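Side-chain contacts in 5-carboxyvanillate decarboxylase (Sphingomonas paucimobilis, PDB 4L6D), which probably catalyses the metal-dependent decarboxylation of 5-carboxyvanillate to vanillate, with a manganese ion held in an amidohydrolase-fold barrel: residues Ala112-Phe117 with Arg330-Thr335; Arg127-Val132 with Phe161-Ala166; Ser212-Phe215 with Arg220-Ile223; Ala278-Ser283 with Val307-Thr312. All coordinates share one frame; numbering follows the deposited sequence. Where two conformers were deposited one is given.

Interaction 1 of 4, residues Ala112-Phe117 with Arg330-Thr335; sequences AGLGTF and RIFRIT
Phe332 reaches Leu114 with one flank of its ring, while two residues on Ile334 meets Ala112. The ring can be followed outward from its backbone, which is the first to leave helical geometry after helix 317-331. The bond from CA to CB points toward strand 111-115, and with CG anti to the carbonyl carbon (chi1 -66°) the CD1-CE1 flank of the ring comes to Leu114. CD1 then lies 3.8 Å from Leu114 CD2, and CE1 is equally near the same methyl, so that CD2 is set against the CD1-CE1 bond. The two side chains cross obliquely. One face of the ring is occupied from its own segment: Ile331 CG2 sits 3.9 Å above the plane, over the centre. In the (beta/alpha)8 barrel of the amidohydrolase fold, Ala112 and Leu114 point to the interior, and the C-terminal tail passes the end of the barrel where strands 71-76, 111-115 and 140-144 begin. Leu73 of the adjoining strand also touches Ala112, Leu114 and Phe332. Farther along the tail, Ile334 lays its longer branch against the start of the strand, with CD1 at 3.9 Å from Ala112 CB and CG1 at 4.1 Å from the same carbon. Asn139 ties the two backbones from outside the contact, its ND2 giving a hydrogen bond to Phe332 O and its OD1 taking one from Gly113 N.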
loop_
_atom_site.group_PDB
_atom_site.type_symbol
_atom_site.label_atom_id
_atom_site.label_comp_id
_atom_site.label_asym_id
_atom_site.label_seq_id
_atom_site.Cartn_x
_atom_site.Cartn_y
_atom_site.Cartn_z
ATOM N N ALA A 112 -2.499 -15.236 -26.285
ATOM C CA ALA A 112 -3.233 -14.013 -26.574
ATOM C C ALA A 112 -2.254 -12.872 -26.300
ATOM O O ALA A 112 -1.172 -13.109 -25.762
ATOM C CB ALA A 112 -4.487 -13.908 -25.699
ATOM N N GLY A 113 -2.602 -11.640 -26.670
ATOM C CA GLY A 113 -1.657 -10.554 -26.509
ATOM C C GLY A 113 -2.249 -9.198 -26.206
ATOM O O GLY A 113 -3.324 -8.844 -26.690
ATOM N N LEU A 114 -1.514 -8.442 -25.393
ATOM C CA LEU A 114 -1.828 -7.054 -25.088
ATOM C C LEU A 114 -0.881 -6.159 -25.866
ATOM O O LEU A 114 0.339 -6.362 -25.853
ATOM C CB LEU A 114 -1.652 -6.791 -23.596
ATOM C CG LEU A 114 -2.505 -7.659 -22.658
ATOM C CD1 LEU A 114 -2.249 -7.260 -21.217
ATOM C CD2 LEU A 114 -3.989 -7.508 -22.994
ATOM N N GLY A 115 -1.437 -5.179 -26.563
ATOM C CA GLY A 115 -0.628 -4.188 -27.249
ATOM C C GLY A 115 -0.218 -3.114 -26.272
ATOM O O GLY A 115 -0.808 -2.997 -25.202
ATOM N N THR A 116 0.793 -2.331 -26.631
ATOM C CA THR A 116 1.244 -1.243 -25.775
ATOM C C THR A 116 1.311 0.030 -26.604
ATOM O O THR A 116 0.889 0.048 -27.760
ATOM C CB THR A 116 2.586 -1.592 -25.038
ATOM O OG1 THR A 116 2.795 -0.700 -23.927
ATOM C CG2 THR A 116 3.780 -1.549 -25.977
ATOM N N PHE A 117 1.790 1.106 -26.001
ATOM C CA PHE A 117 1.847 2.389 -26.681
ATOM C C PHE A 117 2.804 3.301 -25.944
ATOM O O PHE A 117 3.247 2.986 -24.844
ATOM C CB PHE A 117 0.452 3.029 -26.754
ATOM C CG PHE A 117 -0.287 3.039 -25.440
ATOM C CD1 PHE A 117 -1.067 1.944 -25.058
ATOM C CD2 PHE A 117 -0.219 4.136 -24.596
ATOM C CE1 PHE A 117 -1.746 1.936 -23.852
ATOM C CE2 PHE A 117 -0.916 4.135 -23.378
ATOM C CZ PHE A 117 -1.676 3.030 -23.016
ATOM N N ARG A 330 -13.623 -13.264 -21.092
ATOM C CA ARG A 330 -14.559 -12.158 -21.256
ATOM C C ARG A 330 -13.832 -10.821 -21.387
ATOM O O ARG A 330 -14.021 -10.088 -22.365
ATOM C CB ARG A 330 -15.508 -12.097 -20.061
ATOM C CG ARG A 330 -16.522 -10.971 -20.132
ATOM C CD ARG A 330 -17.354 -10.895 -18.855
ATOM N NE ARG A 330 -16.615 -10.293 -17.744
ATOM C CZ ARG A 330 -16.213 -10.947 -16.656
ATOM N NH1 ARG A 330 -16.490 -12.233 -16.512
ATOM N NH2 ARG A 330 -15.546 -10.305 -15.709
ATOM N N ILE A 331 -12.999 -10.510 -20.400
ATOM C CA ILE A 331 -12.351 -9.202 -20.325
ATOM C C ILE A 331 -11.371 -8.968 -21.468
ATOM O O ILE A 331 -11.251 -7.846 -21.975
ATOM C CB ILE A 331 -11.663 -9.018 -18.958
ATOM C CG1 ILE A 331 -12.731 -8.907 -17.864
ATOM C CG2 ILE A 331 -10.710 -7.807 -18.955
ATOM C CD1 ILE A 331 -12.186 -9.000 -16.456
ATOM N N PHE A 332 -10.688 -10.031 -21.882
ATOM C CA PHE A 332 -9.654 -9.925 -22.914
ATOM C C PHE A 332 -10.011 -10.577 -24.253
ATOM O O PHE A 332 -9.121 -10.927 -25.037
ATOM C CB PHE A 332 -8.333 -10.471 -22.379
ATOM C CG PHE A 332 -7.750 -9.656 -21.256
ATOM C CD1 PHE A 332 -7.336 -8.349 -21.464
ATOM C CD2 PHE A 332 -7.623 -10.200 -19.982
ATOM C CE1 PHE A 332 -6.795 -7.602 -20.421
ATOM C CE2 PHE A 332 -7.083 -9.464 -18.939
ATOM C CZ PHE A 332 -6.659 -8.159 -19.161
ATOM N N ARG A 333 -11.303 -10.754 -24.514
ATOM C CA ARG A 333 -11.768 -11.105 -25.861
ATOM C C ARG A 333 -11.145 -12.402 -26.372
ATOM O O ARG A 333 -10.691 -12.472 -27.515
ATOM C CB ARG A 333 -11.437 -9.977 -26.852
ATOM C CG ARG A 333 -12.026 -8.620 -26.503
ATOM C CD ARG A 333 -11.713 -7.579 -27.586
ATOM N NE ARG A 333 -12.348 -6.295 -27.295
ATOM C CZ ARG A 333 -12.388 -5.266 -28.137
ATOM N NH1 ARG A 333 -11.830 -5.357 -29.340
ATOM N NH2 ARG A 333 -12.994 -4.143 -27.778
ATOM N N ILE A 334 -11.121 -13.428 -25.528
ATOM C CA ILE A 334 -10.567 -14.722 -25.916
ATOM C C ILE A 334 -11.705 -15.704 -26.138
ATOM O O ILE A 334 -12.610 -15.811 -25.312
ATOM C CB ILE A 334 -9.618 -15.280 -24.829
ATOM C CG1 ILE A 334 -8.434 -14.330 -24.615
ATOM C CG2 ILE A 334 -9.131 -16.664 -25.214
ATOM C CD1 ILE A 334 -7.591 -14.676 -23.389
ATOM N N THR A 335 -11.667 -16.406 -27.263
ATOM C CA THR A 335 -12.632 -17.462 -27.527
ATOM C C THR A 335 -12.175 -18.745 -26.847
ATOM O O THR A 335 -12.912 -19.378 -26.082
ATOM C CB THR A 335 -12.755 -17.719 -29.028
ATOM O OG1 THR A 335 -13.212 -16.525 -29.673
ATOM C CG2 THR A 335 -13.741 -18.845 -29.292
ATOM O OXT THR A 335 -11.036 -19.161 -27.049
#

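Interaction 2 of 4, residues Arg127-Val132 with Phe161-Ala166; sequences REIERV and FEAIEA
Ile129 faces Ala163 and Ile164 across two neighbouring helices, with polar residues flanking it in its own segment. At the start of helix segment 127-132, Arg127 bends forward along the helix surface to Glu130, in a salt bridge of 3.1 Å from Arg127 NH2 to Glu130 OE2. Glu128 follows, pairing one turn ahead with Arg131. Ile129 comes next and carries the whole contact from its side. Its CG2 rests 3.9 Å from Ala163 O and 4.2 Å from Ala163 CB; the small alanine lets the helices come close, with the CA atoms of Ile129 and Ala163 6.6 Å apart. The longer branch, placed with CG1 anti to the carbonyl carbon (chi1 -73°), runs on to the next residue, and Ile129 CD1 touches Ile164 CG1 at 3.7 Å. Arg131 then holds Glu128 side-on with two nitrogens: NE meets OE1 at 2.9 Å in a nearly straight bond (168°), and NH1 meets the syn lone pair of OE2 at 2.8 Å with more bend (151°). Its remaining nitrogen, NH2, has a salt bridge with Asp98, which probably holds the guanidinium against turning. Val132 closes the segment on Leu141 of strand 140-144, a residue that Ile129 and Ile164 also touch. Two adjacent outer helices packed on each other and on the strand between them in sequence are characteristic of the (beta/alpha)8 barrel.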
loop_
_atom_site.group_PDB
_atom_site.type_symbol
_atom_site.label_atom_id
_atom_site.label_comp_id
_atom_site.label_asym_id
_atom_site.label_seq_id
_atom_site.Cartn_x
_atom_site.Cartn_y
_atom_site.Cartn_z
ATOM N N ARG A 127 -3.819 6.985 -31.964
ATOM C CA ARG A 127 -3.861 6.301 -33.256
ATOM C C ARG A 127 -3.439 4.837 -33.132
ATOM O O ARG A 127 -4.061 3.948 -33.714
ATOM C CB ARG A 127 -2.930 6.980 -34.264
ATOM C CG ARG A 127 -3.248 8.432 -34.541
ATOM C CD ARG A 127 -4.676 8.613 -34.994
ATOM N NE ARG A 127 -4.974 7.840 -36.193
ATOM C CZ ARG A 127 -6.206 7.520 -36.570
ATOM N NH1 ARG A 127 -6.409 6.814 -37.675
ATOM N NH2 ARG A 127 -7.237 7.900 -35.826
ATOM N N GLU A 128 -2.362 4.582 -32.395
ATOM C CA GLU A 128 -1.870 3.217 -32.256
ATOM C C GLU A 128 -2.854 2.332 -31.498
ATOM O O GLU A 128 -3.058 1.169 -31.856
ATOM C CB GLU A 128 -0.486 3.199 -31.598
ATOM C CG GLU A 128 0.159 1.808 -31.464
ATOM C CD GLU A 128 0.394 1.090 -32.789
ATOM O OE1 GLU A 128 0.274 1.708 -33.870
ATOM O OE2 GLU A 128 0.697 -0.118 -32.740
ATOM N N ILE A 129 -3.473 2.887 -30.462
ATOM C CA ILE A 129 -4.488 2.159 -29.703
ATOM C C ILE A 129 -5.623 1.722 -30.630
ATOM O O ILE A 129 -6.049 0.567 -30.581
ATOM C CB ILE A 129 -4.984 3.002 -28.515
ATOM C CG1 ILE A 129 -3.890 3.040 -27.452
ATOM C CG2 ILE A 129 -6.291 2.449 -27.937
ATOM C CD1 ILE A 129 -4.001 4.186 -26.472
ATOM N N GLU A 130 -6.079 2.624 -31.494
ATOM C CA GLU A 130 -7.116 2.275 -32.455
ATOM C C GLU A 130 -6.642 1.166 -33.390
ATOM O O GLU A 130 -7.394 0.237 -33.680
ATOM C CB GLU A 130 -7.556 3.499 -33.259
ATOM C CG GLU A 130 -8.540 3.166 -34.374
ATOM C CD GLU A 130 -9.077 4.393 -35.076
ATOM O OE1 GLU A 130 -9.749 4.223 -36.111
ATOM O OE2 GLU A 130 -8.836 5.522 -34.596
ATOM N N ARG A 131 -5.392 1.244 -33.844
ATOM C CA ARG A 131 -4.855 0.214 -34.734
ATOM C C ARG A 131 -4.773 -1.149 -34.034
ATOM O O ARG A 131 -5.090 -2.179 -34.635
ATOM C CB ARG A 131 -3.479 0.633 -35.284
ATOM C CG ARG A 131 -2.953 -0.262 -36.400
ATOM C CD ARG A 131 -1.568 0.173 -36.890
ATOM N NE ARG A 131 -0.523 -0.196 -35.941
ATOM C CZ ARG A 131 0.228 -1.289 -36.039
ATOM N NH1 ARG A 131 1.149 -1.535 -35.118
ATOM N NH2 ARG A 131 0.076 -2.128 -37.057
ATOM N N VAL A 132 -4.348 -1.144 -32.774
ATOM C CA VAL A 132 -4.272 -2.366 -31.977
ATOM C C VAL A 132 -5.642 -3.039 -31.887
ATOM O O VAL A 132 -5.761 -4.255 -32.062
ATOM C CB VAL A 132 -3.716 -2.053 -30.558
ATOM C CG1 VAL A 132 -3.957 -3.203 -29.596
ATOM C CG2 VAL A 132 -2.227 -1.713 -30.640
ATOM N N PHE A 161 -6.721 8.002 -22.858
ATOM C CA PHE A 161 -7.857 7.332 -22.225
ATOM C C PHE A 161 -9.138 7.460 -23.034
ATOM O O PHE A 161 -9.955 6.553 -23.028
ATOM C CB PHE A 161 -8.007 7.767 -20.762
ATOM C CG PHE A 161 -6.899 7.255 -19.920
ATOM C CD1 PHE A 161 -6.873 5.928 -19.545
ATOM C CD2 PHE A 161 -5.818 8.065 -19.618
ATOM C CE1 PHE A 161 -5.813 5.423 -18.812
ATOM C CE2 PHE A 161 -4.749 7.568 -18.899
ATOM C CZ PHE A 161 -4.742 6.247 -18.498
ATOM N N GLU A 162 -9.290 8.563 -23.755
ATOM C CA GLU A 162 -10.396 8.695 -24.697
ATOM C C GLU A 162 -10.348 7.569 -25.731
ATOM O O GLU A 162 -11.352 6.909 -25.987
ATOM C CB GLU A 162 -10.341 10.057 -25.385
ATOM C CG GLU A 162 -11.474 10.296 -26.362
ATOM C CD GLU A 162 -11.321 11.617 -27.073
ATOM O OE1 GLU A 162 -10.203 11.902 -27.551
ATOM O OE2 GLU A 162 -12.310 12.375 -27.143
ATOM N N ALA A 163 -9.166 7.327 -26.289
ATOM C CA ALA A 163 -9.017 6.285 -27.299
ATOM C C ALA A 163 -9.186 4.892 -26.704
ATOM O O ALA A 163 -9.781 4.023 -27.340
ATOM C CB ALA A 163 -7.667 6.414 -28.015
ATOM N N ILE A 164 -8.667 4.670 -25.493
ATOM C CA ILE A 164 -8.818 3.372 -24.848
ATOM C C ILE A 164 -10.296 3.097 -24.597
ATOM O O ILE A 164 -10.809 2.030 -24.963
ATOM C CB ILE A 164 -8.009 3.266 -23.545
ATOM C CG1 ILE A 164 -6.509 3.336 -23.848
ATOM C CG2 ILE A 164 -8.361 1.964 -22.814
ATOM C CD1 ILE A 164 -5.638 3.251 -22.605
ATOM N N GLU A 165 -10.994 4.062 -23.998
ATOM C CA GLU A 165 -12.427 3.897 -23.777
ATOM C C GLU A 165 -13.176 3.557 -25.062
ATOM O O GLU A 165 -13.978 2.622 -25.088
ATOM C CB GLU A 165 -13.042 5.141 -23.147
ATOM C CG GLU A 165 -14.459 4.890 -22.699
ATOM C CD GLU A 165 -15.176 6.146 -22.271
ATOM O OE1 GLU A 165 -14.910 7.218 -22.849
ATOM O OE2 GLU A 165 -16.019 6.045 -21.357
ATOM N N ALA A 166 -12.908 4.304 -26.126
ATOM C CA ALA A 166 -13.619 4.109 -27.382
ATOM C C ALA A 166 -13.304 2.750 -28.011
ATOM O O ALA A 166 -14.141 2.177 -28.712
ATOM C CB ALA A 166 -13.282 5.233 -28.354
#

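Interaction 3 of 4, residues Ser212-Phe215 with Arg220-Ile223; sequences SGLF and RLKI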
loop_
_atom_site.group_PDB
_atom_site.type_symbol
_atom_site.label_atom_id
_atom_site.label_comp_id
_atom_site.label_asym_id
_atom_site.label_seq_id
_atom_site.Cartn_x
_atom_site.Cartn_y
_atom_site.Cartn_z
ATOM N N SER A 212 -9.266 11.623 -9.039
ATOM C CA SER A 212 -9.285 12.750 -9.961
ATOM C C SER A 212 -10.573 12.812 -10.776
ATOM O O SER A 212 -10.833 13.813 -11.444
ATOM C CB SER A 212 -8.100 12.691 -10.921
ATOM O OG SER A 212 -8.289 11.654 -11.867
ATOM N N GLY A 213 -11.371 11.744 -10.733
ATOM C CA GLY A 213 -12.611 11.703 -11.492
ATOM C C GLY A 213 -12.445 11.207 -12.915
ATOM O O GLY A 213 -13.318 11.411 -13.759
ATOM N N LEU A 214 -11.335 10.527 -13.179
ATOM C CA LEU A 214 -11.066 10.033 -14.525
ATOM C C LEU A 214 -12.186 9.107 -14.993
ATOM O O LEU A 214 -12.526 9.079 -16.169
ATOM C CB LEU A 214 -9.719 9.306 -14.567
ATOM C CG LEU A 214 -9.220 8.909 -15.960
ATOM C CD1 LEU A 214 -8.764 10.136 -16.746
ATOM C CD2 LEU A 214 -8.090 7.878 -15.848
ATOM N N PHE A 215 -12.766 8.360 -14.059
ATOM C CA PHE A 215 -13.830 7.426 -14.416
ATOM C C PHE A 215 -15.227 8.030 -14.512
ATOM O O PHE A 215 -16.156 7.350 -14.934
ATOM C CB PHE A 215 -13.769 6.180 -13.537
ATOM C CG PHE A 215 -12.421 5.515 -13.582
ATOM C CD1 PHE A 215 -12.071 4.718 -14.657
ATOM C CD2 PHE A 215 -11.476 5.750 -12.577
ATOM C CE1 PHE A 215 -10.800 4.120 -14.721
ATOM C CE2 PHE A 215 -10.220 5.161 -12.633
ATOM C CZ PHE A 215 -9.884 4.347 -13.706
ATOM N N ARG A 220 -16.613 4.151 -19.263
ATOM C CA ARG A 220 -16.535 2.796 -19.809
ATOM C C ARG A 220 -15.118 2.222 -19.848
ATOM O O ARG A 220 -14.909 1.149 -20.402
ATOM C CB ARG A 220 -17.132 2.725 -21.216
ATOM C CG ARG A 220 -18.599 3.096 -21.274
ATOM C CD ARG A 220 -19.482 1.940 -20.852
ATOM N NE ARG A 220 -19.359 0.769 -21.719
ATOM C CZ ARG A 220 -19.974 0.620 -22.891
ATOM N NH1 ARG A 220 -20.754 1.578 -23.371
ATOM N NH2 ARG A 220 -19.798 -0.493 -23.590
ATOM N N LEU A 221 -14.141 2.920 -19.273
ATOM C CA LEU A 221 -12.802 2.354 -19.157
ATOM C C LEU A 221 -12.801 1.056 -18.361
ATOM O O LEU A 221 -13.512 0.936 -17.356
ATOM C CB LEU A 221 -11.884 3.319 -18.426
ATOM C CG LEU A 221 -11.285 4.470 -19.202
ATOM C CD1 LEU A 221 -10.436 5.301 -18.253
ATOM C CD2 LEU A 221 -10.441 3.938 -20.372
ATOM N N LYS A 222 -11.996 0.089 -18.796
ATOM C CA LYS A 222 -11.724 -1.077 -17.966
ATOM C C LYS A 222 -10.223 -1.145 -17.708
ATOM O O LYS A 222 -9.419 -1.154 -18.644
ATOM C CB LYS A 222 -12.224 -2.375 -18.604
ATOM C CG LYS A 222 -12.061 -3.621 -17.719
ATOM C CD LYS A 222 -13.044 -3.632 -16.527
ATOM C CE LYS A 222 -14.443 -4.048 -16.971
ATOM N NZ LYS A 222 -15.481 -3.798 -15.924
ATOM N N ILE A 223 -9.873 -1.161 -16.431
ATOM C CA ILE A 223 -8.488 -1.195 -15.968
ATOM C C ILE A 223 -8.252 -2.505 -15.230
ATOM O O ILE A 223 -9.106 -2.957 -14.461
ATOM C CB ILE A 223 -8.202 -0.022 -15.000
ATOM C CG1 ILE A 223 -8.603 1.325 -15.623
ATOM C CG2 ILE A 223 -6.731 -0.036 -14.533
ATOM C CD1 ILE A 223 -7.833 1.702 -16.874
#
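Phe215 and Leu221 are the residues whose backbones come nearest, with CA atoms 7.0 Å apart, at the two ends of a tight connection. Gly213 has positive phi (87°) and ends helix 197-211 in a Schellman motif; the same residue is the N-cap of the short helix 214-217. A side chain at these angles would be jammed against the carbonyl oxygen of Ser212, which explains the glycine. Beyond the short helix, residues 221-223 are extended and lead into strand 223-225. The phenylalanine ring bridges the two parts. Its CG lies anti to the carbonyl carbon (chi1 -55°), which brings the CD1-CE1 flank to the returning chain. CE1 touches Leu221 CD1 at 3.7 Å, and Leu221 CB lies 3.9 Å from the same CE1, with the two side chains crossing at about a right angle. Ile223 comes in at the ring edge, near its plane, CG1 standing 3.7 Å from CE1 and 3.8 Å from CZ. Leu214 adds a looser touch, CD2 to Leu221 CD1 at 4.2 Å. An alanine replacing Phe215 would probably leave a gap beside Leu221 and Ile223 and deprive Phe267 of the ring it meets. Leu221 is covered further by Phe161 and Ile164 of helix 158-167, while Tyr262 and Asn266 of helix 259-266 border Phe215. The arrangement belongs to an alpha-to-beta connection of the (beta/alpha)8 barrel, where the chain leaves the outer helical layer and enters the sixth strand.

Interaction 4 of 4, residues Ala278-Ser283 with Val307-Thr312; sequences AALRYS and VQFIRT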
loop_
_atom_site.group_PDB
_atom_site.type_symbol
_atom_site.label_atom_id
_atom_site.label_comp_id
_atom_site.label_asym_id
_atom_site.label_seq_id
_atom_site.Cartn_x
_atom_site.Cartn_y
_atom_site.Cartn_z
ATOM N N ALA A 278 -5.983 -17.024 1.121
ATOM C CA ALA A 278 -6.679 -16.074 1.986
ATOM C C ALA A 278 -6.923 -14.753 1.273
ATOM O O ALA A 278 -8.004 -14.173 1.390
ATOM C CB ALA A 278 -5.885 -15.831 3.273
ATOM N N ALA A 279 -5.913 -14.264 0.554
ATOM C CA ALA A 279 -6.049 -13.002 -0.161
ATOM C C ALA A 279 -7.005 -13.175 -1.334
ATOM O O ALA A 279 -7.744 -12.255 -1.686
ATOM C CB ALA A 279 -4.687 -12.500 -0.657
ATOM N N LEU A 280 -6.978 -14.358 -1.944
ATOM C CA LEU A 280 -7.883 -14.655 -3.063
ATOM C C LEU A 280 -9.326 -14.649 -2.570
ATOM O O LEU A 280 -10.199 -14.028 -3.195
ATOM C CB LEU A 280 -7.555 -16.020 -3.686
ATOM C CG LEU A 280 -8.542 -16.535 -4.742
ATOM C CD1 LEU A 280 -8.599 -15.579 -5.922
ATOM C CD2 LEU A 280 -8.163 -17.936 -5.209
ATOM N N ARG A 281 -9.575 -15.334 -1.455
ATOM C CA ARG A 281 -10.904 -15.371 -0.853
ATOM C C ARG A 281 -11.416 -13.976 -0.484
ATOM O O ARG A 281 -12.576 -13.647 -0.746
ATOM C CB ARG A 281 -10.904 -16.280 0.382
ATOM C CG ARG A 281 -11.117 -17.751 0.070
ATOM C CD ARG A 281 -11.153 -18.611 1.339
ATOM N NE ARG A 281 -9.849 -19.186 1.670
ATOM C CZ ARG A 281 -9.061 -18.759 2.654
ATOM N NH1 ARG A 281 -7.887 -19.343 2.871
ATOM N NH2 ARG A 281 -9.446 -17.751 3.425
ATOM N N TYR A 282 -10.551 -13.161 0.121
ATOM C CA TYR A 282 -10.892 -11.787 0.480
ATOM C C TYR A 282 -11.296 -10.985 -0.775
ATOM O O TYR A 282 -12.306 -10.270 -0.789
ATOM C CB TYR A 282 -9.707 -11.098 1.197
ATOM C CG TYR A 282 -9.965 -9.613 1.356
ATOM C CD1 TYR A 282 -10.648 -9.125 2.465
ATOM C CD2 TYR A 282 -9.596 -8.711 0.362
ATOM C CE1 TYR A 282 -10.939 -7.785 2.585
ATOM C CE2 TYR A 282 -9.891 -7.367 0.468
ATOM C CZ TYR A 282 -10.564 -6.911 1.577
ATOM O OH TYR A 282 -10.876 -5.576 1.698
ATOM N N SER A 283 -10.509 -11.118 -1.835
ATOM C CA SER A 283 -10.750 -10.349 -3.054
ATOM C C SER A 283 -12.056 -10.744 -3.735
ATOM O O SER A 283 -12.826 -9.880 -4.177
ATOM C CB SER A 283 -9.571 -10.488 -4.018
ATOM O OG SER A 283 -8.411 -9.960 -3.390
ATOM N N VAL A 307 0.110 -22.402 -10.826
ATOM C CA VAL A 307 -0.914 -23.338 -11.267
ATOM C C VAL A 307 -1.505 -24.105 -10.083
ATOM O O VAL A 307 -2.729 -24.224 -9.954
ATOM C CB VAL A 307 -0.328 -24.311 -12.314
ATOM C CG1 VAL A 307 -1.276 -25.486 -12.580
ATOM C CG2 VAL A 307 -0.030 -23.554 -13.606
ATOM N N GLN A 308 -0.643 -24.618 -9.214
ATOM C CA GLN A 308 -1.123 -25.419 -8.103
ATOM C C GLN A 308 -1.907 -24.577 -7.109
ATOM O O GLN A 308 -2.858 -25.071 -6.498
ATOM C CB GLN A 308 0.034 -26.195 -7.482
ATOM C CG GLN A 308 0.570 -27.188 -8.511
ATOM C CD GLN A 308 1.871 -27.862 -8.129
ATOM O OE1 GLN A 308 2.272 -27.880 -6.960
ATOM N NE2 GLN A 308 2.527 -28.450 -9.124
ATOM N N PHE A 309 -1.545 -23.300 -7.000
ATOM C CA PHE A 309 -2.294 -22.350 -6.174
ATOM C C PHE A 309 -3.768 -22.272 -6.599
ATOM O O PHE A 309 -4.671 -22.412 -5.762
ATOM C CB PHE A 309 -1.598 -20.981 -6.228
ATOM C CG PHE A 309 -2.507 -19.789 -6.012
ATOM C CD1 PHE A 309 -3.064 -19.511 -4.767
ATOM C CD2 PHE A 309 -2.764 -18.917 -7.072
ATOM C CE1 PHE A 309 -3.879 -18.384 -4.585
ATOM C CE2 PHE A 309 -3.573 -17.797 -6.901
ATOM C CZ PHE A 309 -4.137 -17.535 -5.659
ATOM N N ILE A 310 -4.026 -22.096 -7.891
ATOM C CA ILE A 310 -5.417 -22.005 -8.329
ATOM C C ILE A 310 -6.122 -23.373 -8.381
ATOM O O ILE A 310 -7.296 -23.471 -8.014
ATOM C CB ILE A 310 -5.570 -21.187 -9.642
ATOM C CG1 ILE A 310 -7.045 -20.971 -9.991
ATOM C CG2 ILE A 310 -4.867 -21.864 -10.793
ATOM C CD1 ILE A 310 -7.815 -20.185 -8.955
ATOM N N ARG A 311 -5.412 -24.432 -8.783
ATOM C CA ARG A 311 -6.031 -25.761 -8.834
ATOM C C ARG A 311 -6.494 -26.234 -7.459
ATOM O O ARG A 311 -7.428 -27.037 -7.352
ATOM C CB ARG A 311 -5.087 -26.804 -9.447
ATOM C CG ARG A 311 -4.866 -26.665 -10.953
ATOM C CD ARG A 311 -4.233 -27.961 -11.461
ATOM N NE ARG A 311 -3.614 -27.850 -12.783
ATOM C CZ ARG A 311 -4.283 -27.836 -13.927
ATOM N NH1 ARG A 311 -5.611 -27.918 -13.925
ATOM N NH2 ARG A 311 -3.620 -27.739 -15.077
ATOM N N THR A 312 -5.827 -25.762 -6.410
ATOM C CA THR A 312 -6.166 -26.177 -5.057
ATOM C C THR A 312 -6.942 -25.119 -4.272
ATOM O O THR A 312 -7.137 -25.281 -3.066
ATOM C CB THR A 312 -4.918 -26.538 -4.237
ATOM O OG1 THR A 312 -4.082 -25.375 -4.111
ATOM C CG2 THR A 312 -4.139 -27.667 -4.911
#
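The Phe309 ring meets Leu280 at its far end, CZ standing 4.1 Å from CD2, the side chains at a slant to each other. A second flat group, the imidazole of His277, meets the same phenylalanine with its plane tilted only about 20° from that of the ring, and its NE2 is hydrogen-bonded to Phe309 O. The aromatic ring of Tyr282, on another side of helix 277-287, meets Phe234 instead. Leu280 spans much of the distance between the helices: its CG is turned anti to the backbone N (chi1 172°), and CD2 extends to the partner helix. That methyl also approaches Ile310 CD1, at a loose 4.4 Å. The backbones stay well separated, the nearest CA atoms (Leu280 and Ile310) 9.4 Å apart. In both segments a hydroxyl bonds to the carbonyl four residues earlier: within helix 277-287, Ser283 OG to Ala279 O at 2.9 Å; just past helix 303-311, Thr312 OG1 to Gln308 O at 2.7 Å. Each carbonyl takes the backbone N of the same residue on the opposite face of its plane. Ala279 and Ser283 pack on Phe234 of the second subunit, so helix 277-287 serves both this contact and the dimer. Since no hydrogen bond or charge crosses between the segments, their direct attraction is limited to van der Waals contact through a single leucine methyl, with little directional restraint.

All four contacts are buried and apolar, and all belong to one (beta/alpha)8 barrel, at different depths. Interaction 1 lies nearest the chain centre and joins the barrel interior to the C-terminal tail; interactions 2 and 3 occupy the layer between strands and outer helices, and interaction 4 lies farthest out, on a helix that also packs against the second subunit. Interactions 1 and 2 adjoin through Phe117, which touches both Ile129 and Ile164. Interactions 2 and 3 meet where Leu221 packs on helix 158-167 and Glu165 OE2 probably accepts a hydrogen bond from Arg220 N. Interaction 4 touches none of the others. Salt bridges within a segment appear in interaction 2, flanking its apolar strip.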